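Local structure of pectate lyase (Pectobacterium carotovorum, 4U4B) at residues D151-V156 / G174-H179; R168-G173 / W192-E197. The protein probably cleaves polygalacturonate and methylated pectins by calcium-dependent beta-elimination, acting within the chain as a polysaccharide lyase of family 3. All coordinates share one frame; numbering follows the deposited sequence.

Contact 1 of 2, residues D151-V156 / G174-H179; sequences DKQPPV and GSDGIH. With EDO (1,2-ethanediol), chain C.
The imidazole of His179 takes the ring of Pro155 over one face, and at its edge, in the ring plane, NE2 meets a molecule of 1,2-ethanediol. Pro155 CG stands 3.5 Å from the centroid of the His179 ring and 14° off the normal, a CH-pi contact made nearly over the centre, with the two side chains crossing at about a right angle. His179 NE2 and O2 of the diol are 3.0 Å apart in a nearly straight hydrogen bond that either could donate. Beside this stack, Pro155 CB rests on Gly177 O, the carbonyl that also receives a weak, bent bond from Val156 N at 3.2 Å. Val156 holds CG1 between its backbone N and carbonyl carbon (chi1 63°), which lays that methyl against Asp176 O and 4.0 Å from Ile178 CG1. Asp176 points its carboxylate toward the 153-154 part of the loop: OD2 lies 3.0 Å from Gln153 CG and 2.6 Å from Pro154 O, with the Gln153 amide turned 72° from the carboxylate plane. Its OD1 receives a weak hydrogen bond from Ser147 N, while Ser175 OG donates a hydrogen bond to the carbonyl O of Asp176, the next residue, at 2.7 Å. A proline-containing loop leading into strand 157-160 thus meets the turn before strand 178-182, an association of successive coils of the right-handed parallel beta-helix of pectate lyases.

Contact 2 of 2, residues R168-G173 / W192-E197; sequences RISEKG and WEDICE
Arg168 crosses the carboxylate of Glu193 at a slant with its CG and CD methylenes, Arg168 CG lying 3.1 Å from Glu193 OE1, before its guanidinium bends round to pair with the other oxygen. The bend comes at chi3 (-51°) of an otherwise extended chain and brings Arg168 NH1 to 2.8 Å from Glu193 OE2. In this salt bridge the oxygen lies in the guanidinium plane, but NH1 approaches it from above the carboxylate plane; the two planes are 64° apart. NH2 of the same arginine bonds to Leu28 O, so the guanidinium has a second partner, in strand 24-30.

Ile169 and Trp192 form a parallel beta bridge and point the same way, side by side, CD1 of the isoleucine lying 3.7 Å from the indole NE1. Past the bridge, Glu193 N donates to Ile169 O at 3.0 Å.

Asp194, a calcium ligand, is gripped next. Ser170 OG, anti to its own backbone N (chi1 -176°), donates to Asp194 OD2 at 2.8 Å, meeting it nearly along the C-O bond, and Glu171 N adds a weak bond to the same oxygen. The other oxygen, Asp194 OD1, accepts from a water 2.9 Å away that in turn accepts a hydrogen bond from Gly173 N. These donors would help fix the rotation of the carboxylate and may spread its negative charge. Glu171 O also lies close to OD2 of Asp194, but as two acceptors they form no hydrogen bond.

Strand 167-169 lies between strands 141-142 and 185-192 in one parallel face of the beta-helix, and strand 24-30 covers Arg168 and Glu193; beyond the bridge, the loop from 192 runs on to Cys196, disulfide-bonded to Cys146, and to strand 200-202.

In the fold
Contacts 1 and 2 alternate along the chain: strand 167-169 leads through 170-173 straight into 174-179, and both contacts join consecutive coils of the same beta-helix. They touch where Ser175 O probably accepts a hydrogen bond from Cys196 N, and where Ser175 OG packs on Ile169 CG2. Both are partly buried, each combining a buried apolar side with a more open one: Val156 and Ile178 in contact 1 and Ile169 in contact 2 face a common interior. Their polar chemistry differs. Contact 1 relies on proline-histidine stacking and one weak backbone bond, whereas contact 2 uses a salt bridge and hydrogen bonds about Asp194, itself a calcium ligand.

Contact 1 of 2, residues D151-V156 / G174-H179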
ATOM      1  N   ASP A 151       6.654 -24.360   0.962  1.00 53.69           N
ATOM      2  CA  ASP A 151       7.526 -24.965  -0.038  1.00 51.73           C
ATOM      3  C   ASP A 151       7.681 -23.970  -1.197  1.00 51.35           C
ATOM      4  O   ASP A 151       8.244 -22.887  -0.997  1.00 55.67           O
ATOM      5  CB  ASP A 151       6.971 -26.329  -0.494  1.00 49.32           C
ATOM      6  CG  ASP A 151       7.097 -27.416   0.594  1.00 44.88           C
ATOM      7  OD1 ASP A 151       8.068 -27.340   1.387  1.00 51.21           O
ATOM      8  OD2 ASP A 151       6.235 -28.335   0.663  1.00 20.75           O
ATOM      9  N   LYS A 152       7.176 -24.313  -2.385  1.00 42.44           N
ATOM     10  CA  LYS A 152       7.172 -23.384  -3.529  1.00 45.59           C
ATOM     11  C   LYS A 152       5.864 -22.558  -3.556  1.00 39.92           C
ATOM     12  O   LYS A 152       5.139 -22.499  -4.569  1.00 28.97           O
ATOM     13  CB  LYS A 152       7.369 -24.151  -4.845  1.00 36.33           C
ATOM     14  CG  LYS A 152       7.702 -23.255  -6.028  1.00 36.17           C
ATOM     15  CD  LYS A 152       8.930 -23.725  -6.782  1.00 29.52           C
ATOM     16  CE  LYS A 152       9.027 -23.007  -8.119  1.00 28.66           C
ATOM     17  NZ  LYS A 152       8.679 -21.560  -7.986  1.00 40.77           N
ATOM     18  N   GLN A 153       5.602 -21.909  -2.423  1.00 38.47           N
ATOM     19  CA  GLN A 153       4.305 -21.314  -2.093  1.00 37.32           C
ATOM     20  C   GLN A 153       3.826 -20.239  -3.063  1.00 26.20           C
ATOM     21  O   GLN A 153       4.583 -19.339  -3.435  1.00 27.80           O
ATOM     22  CB  GLN A 153       4.365 -20.731  -0.678  1.00 34.07           C
ATOM     23  CG  GLN A 153       3.039 -20.269  -0.121  1.00 31.18           C
ATOM     24  CD  GLN A 153       2.091 -21.414   0.188  1.00 34.18           C
ATOM     25  OE1 GLN A 153       2.441 -22.592   0.052  1.00 38.09           O
ATOM     26  NE2 GLN A 153       0.882 -21.076   0.599  1.00 30.36           N
ATOM     27  N   PRO A 154       2.552 -20.321  -3.463  1.00 23.26           N
ATOM     28  CA  PRO A 154       2.016 -19.333  -4.401  1.00 20.75           C
ATOM     29  C   PRO A 154       1.764 -17.981  -3.736  1.00 15.76           C
ATOM     30  O   PRO A 154       1.275 -17.939  -2.610  1.00 16.94           O
ATOM     31  CB  PRO A 154       0.695 -19.963  -4.856  1.00 16.65           C
ATOM     32  CG  PRO A 154       0.759 -21.411  -4.376  1.00 19.72           C
ATOM     33  CD  PRO A 154       1.555 -21.353  -3.139  1.00 18.43           C
ATOM     34  N   PRO A 155       2.101 -16.882  -4.417  1.00 17.29           N
ATOM     35  CA  PRO A 155       1.646 -15.576  -3.912  1.00 15.15           C
ATOM     36  C   PRO A 155       0.115 -15.566  -3.879  1.00 12.78           C
ATOM     37  O   PRO A 155      -0.471 -16.260  -4.710  1.00  9.78           O
ATOM     38  CB  PRO A 155       2.189 -14.587  -4.945  1.00 12.94           C
ATOM     39  CG  PRO A 155       3.323 -15.313  -5.616  1.00 16.23           C
ATOM     40  CD  PRO A 155       2.909 -16.759  -5.643  1.00 17.12           C
ATOM     41  N   VAL A 156      -0.525 -14.836  -2.967  1.00 10.29           N
ATOM     42  CA  VAL A 156      -1.982 -14.886  -2.924  1.00 10.89           C
ATOM     43  C   VAL A 156      -2.563 -14.429  -4.262  1.00  7.98           C
ATOM     44  O   VAL A 156      -3.619 -14.879  -4.677  1.00 10.55           O
ATOM     45  CB  VAL A 156      -2.564 -14.047  -1.783  1.00  9.36           C
ATOM     46  CG1 VAL A 156      -2.223 -12.541  -1.962  1.00 10.48           C
ATOM     47  CG2 VAL A 156      -4.061 -14.283  -1.694  1.00 10.30           C
ATOM     48  N   GLY A 174      -0.297 -14.271   9.237  1.00 20.21           N
ATOM     49  CA  GLY A 174       0.120 -13.539   8.058  1.00 21.78           C
ATOM     50  C   GLY A 174      -0.094 -14.316   6.773  1.00 21.49           C
ATOM     51  O   GLY A 174       0.025 -15.535   6.732  1.00 21.31           O
ATOM     52  N   SER A 175      -0.414 -13.593   5.712  1.00 18.26           N
ATOM     53  CA  SER A 175      -0.552 -14.193   4.396  1.00 16.94           C
ATOM     54  C   SER A 175       0.540 -13.757   3.439  1.00 14.34           C
ATOM     55  O   SER A 175       1.121 -12.681   3.578  1.00 16.62           O
ATOM     56  CB  SER A 175      -1.910 -13.843   3.785  1.00 11.43           C
ATOM     57  OG  SER A 175      -1.840 -13.871   2.369  1.00 11.84           O
ATOM     58  N   ASP A 176       0.820 -14.623   2.479  1.00 14.15           N
ATOM     59  CA  ASP A 176       1.555 -14.260   1.279  1.00 21.00           C
ATOM     60  C   ASP A 176       1.053 -12.968   0.669  1.00 16.95           C
ATOM     61  O   ASP A 176      -0.156 -12.714   0.647  1.00 11.83           O
ATOM     62  CB  ASP A 176       1.433 -15.372   0.232  1.00 19.56           C
ATOM     63  CG  ASP A 176       2.460 -16.430   0.423  1.00 30.93           C
ATOM     64  OD1 ASP A 176       3.205 -16.341   1.425  1.00 30.79           O
ATOM     65  OD2 ASP A 176       2.511 -17.352  -0.409  1.00 33.36           O
ATOM     66  N   GLY A 177       1.987 -12.185   0.141  1.00 16.15           N
ATOM     67  CA  GLY A 177       1.650 -10.972  -0.577  1.00 16.16           C
ATOM     68  C   GLY A 177       1.491 -11.217  -2.063  1.00 14.44           C
ATOM     69  O   GLY A 177       1.415 -12.356  -2.515  1.00 15.56           O
ATOM     70  N   ILE A 178       1.456 -10.133  -2.824  1.00 13.72           N
ATOM     71  CA  ILE A 178       1.190 -10.170  -4.260  1.00 12.51           C
ATOM     72  C   ILE A 178       2.486 -10.037  -5.040  1.00 10.17           C
ATOM     73  O   ILE A 178       3.338  -9.233  -4.684  1.00 13.69           O
ATOM     74  CB  ILE A 178       0.208  -9.031  -4.654  1.00 11.92           C
ATOM     75  CG1 ILE A 178      -1.168  -9.284  -4.033  1.00 10.44           C
ATOM     76  CG2 ILE A 178       0.128  -8.850  -6.169  1.00 10.44           C
ATOM     77  CD1 ILE A 178      -2.125  -8.073  -4.079  1.00  9.38           C
ATOM     78  N   HIS A 179       2.648 -10.822  -6.099  1.00 10.44           N
ATOM     79  CA  HIS A 179       3.826 -10.690  -6.934  1.00  7.88           C
ATOM     80  C   HIS A 179       3.516 -10.000  -8.243  1.00 10.07           C
ATOM     81  O   HIS A 179       2.521 -10.305  -8.895  1.00 14.01           O
ATOM     82  CB  HIS A 179       4.453 -12.057  -7.237  1.00 14.35           C
ATOM     83  CG  HIS A 179       5.278 -12.610  -6.125  1.00 11.79           C
ATOM     84  ND1 HIS A 179       6.327 -13.483  -6.341  1.00 16.05           N
ATOM     85  CD2 HIS A 179       5.208 -12.433  -4.786  1.00 18.11           C
ATOM     86  CE1 HIS A 179       6.869 -13.810  -5.183  1.00 14.33           C
ATOM     87  NE2 HIS A 179       6.216 -13.183  -4.221  1.00 18.49           N
TER
HETATM   88  C1  EDO C 402       5.425 -12.692   0.917  1.00 30.29           C
HETATM   89  O1  EDO C 402       6.245 -13.569   1.698  1.00 33.65           O
HETATM   90  C2  EDO C 402       5.156 -13.316  -0.449  1.00 24.33           C
HETATM   91  O2  EDO C 402       6.363 -13.351  -1.225  1.00 29.66           O

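Contact 2 of 2, residues R168-G173 / W192-E197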
ATOM      1  N   ARG A 168      -9.093  -7.350  -0.114  1.00  7.37           N
ATOM      2  CA  ARG A 168      -8.637  -7.466   1.267  1.00  9.13           C
ATOM      3  C   ARG A 168      -7.839  -8.782   1.397  1.00 11.97           C
ATOM      4  O   ARG A 168      -8.257  -9.828   0.887  1.00 11.43           O
ATOM      5  CB  ARG A 168      -9.844  -7.423   2.208  1.00 10.71           C
ATOM      6  CG  ARG A 168      -9.537  -7.432   3.686  1.00 17.29           C
ATOM      7  CD  ARG A 168     -10.821  -7.227   4.516  1.00 20.84           C
ATOM      8  NE  ARG A 168     -11.593  -6.062   4.073  1.00 12.49           N
ATOM      9  CZ  ARG A 168     -11.602  -4.879   4.695  1.00 18.32           C
ATOM     10  NH1 ARG A 168     -10.867  -4.682   5.783  1.00 16.05           N
ATOM     11  NH2 ARG A 168     -12.334  -3.872   4.220  1.00 11.58           N
ATOM     12  N   ILE A 169      -6.683  -8.726   2.045  1.00 10.23           N
ATOM     13  CA  ILE A 169      -5.814  -9.895   2.159  1.00  7.23           C
ATOM     14  C   ILE A 169      -5.614 -10.224   3.626  1.00  9.83           C
ATOM     15  O   ILE A 169      -5.152  -9.394   4.391  1.00 11.63           O
ATOM     16  CB  ILE A 169      -4.461  -9.646   1.488  1.00  8.86           C
ATOM     17  CG1 ILE A 169      -4.631  -9.580  -0.029  1.00  6.46           C
ATOM     18  CG2 ILE A 169      -3.444 -10.730   1.898  1.00 11.50           C
ATOM     19  CD1 ILE A 169      -3.392  -9.175  -0.771  1.00  9.14           C
ATOM     20  N   SER A 170      -5.981 -11.427   4.033  1.00 10.94           N
ATOM     21  CA  SER A 170      -5.845 -11.790   5.440  1.00 13.84           C
ATOM     22  C   SER A 170      -5.616 -13.288   5.624  1.00 12.79           C
ATOM     23  O   SER A 170      -6.062 -14.091   4.806  1.00 12.25           O
ATOM     24  CB  SER A 170      -7.081 -11.354   6.210  1.00 14.57           C
ATOM     25  OG  SER A 170      -6.944 -11.612   7.587  1.00 15.59           O
ATOM     26  N   GLU A 171      -4.912 -13.638   6.699  1.00 15.11           N
ATOM     27  CA  GLU A 171      -4.623 -15.029   7.077  1.00 16.58           C
ATOM     28  C   GLU A 171      -3.941 -15.011   8.455  1.00 16.50           C
ATOM     29  O   GLU A 171      -3.077 -14.166   8.716  1.00 13.92           O
ATOM     30  CB  GLU A 171      -3.739 -15.710   6.027  1.00 14.17           C
ATOM     31  CG  GLU A 171      -3.248 -17.134   6.361  1.00 20.49           C
ATOM     32  CD  GLU A 171      -4.264 -18.212   6.034  1.00 19.82           C
ATOM     33  OE1 GLU A 171      -5.427 -17.868   5.746  1.00 23.06           O
ATOM     34  OE2 GLU A 171      -3.898 -19.405   6.059  1.00 22.90           O
ATOM     35  N   LYS A 172      -4.331 -15.918   9.345  1.00 16.71           N
ATOM     36  CA  LYS A 172      -3.744 -15.903  10.687  1.00 15.54           C
ATOM     37  C   LYS A 172      -2.269 -16.279  10.622  1.00 17.53           C
ATOM     38  O   LYS A 172      -1.900 -17.291  10.025  1.00 17.10           O
ATOM     39  CB  LYS A 172      -4.494 -16.840  11.631  1.00 19.29           C
ATOM     40  CG  LYS A 172      -3.980 -16.822  13.086  1.00 24.60           C
ATOM     41  CD  LYS A 172      -4.179 -15.443  13.757  1.00 21.66           C
ATOM     42  CE  LYS A 172      -3.966 -15.513  15.280  1.00 27.94           C
ATOM     43  NZ  LYS A 172      -4.046 -14.175  15.955  1.00 30.65           N
ATOM     44  N   GLY A 173      -1.427 -15.441  11.224  1.00 17.47           N
ATOM     45  CA  GLY A 173       0.005 -15.643  11.185  1.00 19.23           C
ATOM     46  C   GLY A 173       0.576 -14.942   9.977  1.00 20.40           C
ATOM     47  O   GLY A 173       1.772 -15.009   9.705  1.00 27.49           O
ATOM     48  N   TRP A 192      -3.890  -4.859   2.961  1.00 10.52           N
ATOM     49  CA  TRP A 192      -3.145  -5.984   3.533  1.00 12.29           C
ATOM     50  C   TRP A 192      -3.283  -5.969   5.055  1.00 17.03           C
ATOM     51  O   TRP A 192      -2.578  -5.212   5.749  1.00 12.79           O
ATOM     52  CB  TRP A 192      -1.662  -5.930   3.181  1.00 12.02           C
ATOM     53  CG  TRP A 192      -1.254  -6.142   1.766  1.00  9.47           C
ATOM     54  CD1 TRP A 192      -0.771  -7.299   1.216  1.00 11.69           C
ATOM     55  CD2 TRP A 192      -1.196  -5.155   0.733  1.00  8.30           C
ATOM     56  NE1 TRP A 192      -0.453  -7.097  -0.104  1.00 10.35           N
ATOM     57  CE2 TRP A 192      -0.702  -5.786  -0.424  1.00  8.35           C
ATOM     58  CE3 TRP A 192      -1.530  -3.795   0.672  1.00 10.84           C
ATOM     59  CZ2 TRP A 192      -0.526  -5.109  -1.627  1.00  6.65           C
ATOM     60  CZ3 TRP A 192      -1.350  -3.122  -0.528  1.00 11.27           C
ATOM     61  CH2 TRP A 192      -0.850  -3.784  -1.663  1.00  7.88           C
ATOM     62  N   GLU A 193      -4.173  -6.808   5.572  1.00 12.97           N
ATOM     63  CA  GLU A 193      -4.442  -6.832   6.999  1.00 15.46           C
ATOM     64  C   GLU A 193      -3.433  -7.680   7.746  1.00 19.90           C
ATOM     65  O   GLU A 193      -3.180  -7.446   8.923  1.00 24.52           O
ATOM     66  CB  GLU A 193      -5.848  -7.348   7.256  1.00 14.96           C
ATOM     67  CG  GLU A 193      -6.928  -6.433   6.734  1.00 20.85           C
ATOM     68  CD  GLU A 193      -8.298  -7.041   6.875  1.00 22.27           C
ATOM     69  OE1 GLU A 193      -8.447  -8.231   6.525  1.00 25.12           O
ATOM     70  OE2 GLU A 193      -9.223  -6.350   7.345  1.00 22.10           O
ATOM     71  N   ASP A 194      -2.867  -8.662   7.042  1.00 22.43           N
ATOM     72  CA  ASP A 194      -1.893  -9.622   7.586  1.00 24.58           C
ATOM     73  C   ASP A 194      -0.772  -9.844   6.596  1.00 24.42           C
ATOM     74  O   ASP A 194      -1.019 -10.299   5.479  1.00 28.99           O
ATOM     75  CB  ASP A 194      -2.532 -10.983   7.873  1.00 21.15           C
ATOM     76  CG  ASP A 194      -3.361 -10.995   9.130  1.00 23.84           C
ATOM     77  OD1 ASP A 194      -2.793 -10.821  10.230  1.00 29.97           O
ATOM     78  OD2 ASP A 194      -4.583 -11.221   9.016  1.00 27.20           O
ATOM     79  N   ILE A 195       0.454  -9.556   7.006  1.00 25.75           N
ATOM     80  CA  ILE A 195       1.599  -9.655   6.113  1.00 27.11           C
ATOM     81  C   ILE A 195       2.628 -10.632   6.671  1.00 28.38           C
ATOM     82  O   ILE A 195       2.934 -10.581   7.862  1.00 26.49           O
ATOM     83  CB  ILE A 195       2.250  -8.264   5.911  1.00 27.57           C
ATOM     84  CG1 ILE A 195       1.381  -7.402   5.006  1.00 24.78           C
ATOM     85  CG2 ILE A 195       3.661  -8.373   5.339  1.00 24.60           C
ATOM     86  CD1 ILE A 195       1.729  -5.920   5.077  1.00 26.70           C
ATOM     87  N   CYS A 196       3.155 -11.522   5.829  1.00 23.47           N
ATOM     88  CA  CYS A 196       4.298 -12.334   6.237  1.00 26.79           C
ATOM     89  C   CYS A 196       5.585 -11.518   6.199  1.00 27.69           C
ATOM     90  O   CYS A 196       6.074 -11.078   7.234  1.00 33.15           O
ATOM     91  CB  CYS A 196       4.444 -13.565   5.354  1.00 28.07           C
ATOM     92  SG  CYS A 196       3.022 -14.661   5.400  1.00 39.60           S
ATOM     93  N   GLU A 197       6.128 -11.307   5.004  1.00 26.50           N
ATOM     94  CA  GLU A 197       7.385 -10.580   4.872  1.00 24.94           C
ATOM     95  C   GLU A 197       7.235  -9.400   3.925  1.00 28.40           C
ATOM     96  O   GLU A 197       7.705  -8.290   4.214  1.00 27.18           O
ATOM     97  CB  GLU A 197       8.507 -11.517   4.391  1.00 29.42           C
ATOM     98  CG  GLU A 197       9.896 -10.857   4.289  1.00 33.29           C
ATOM     99  CD  GLU A 197      10.270 -10.072   5.548  1.00 41.84           C
ATOM    100  OE1 GLU A 197      10.033 -10.585   6.666  1.00 45.53           O
ATOM    101  OE2 GLU A 197      10.783  -8.932   5.423  1.00 38.77           O
TER
HETATM  102  O   HOH W   1      -2.390 -12.712  12.381  1.00 22.87           O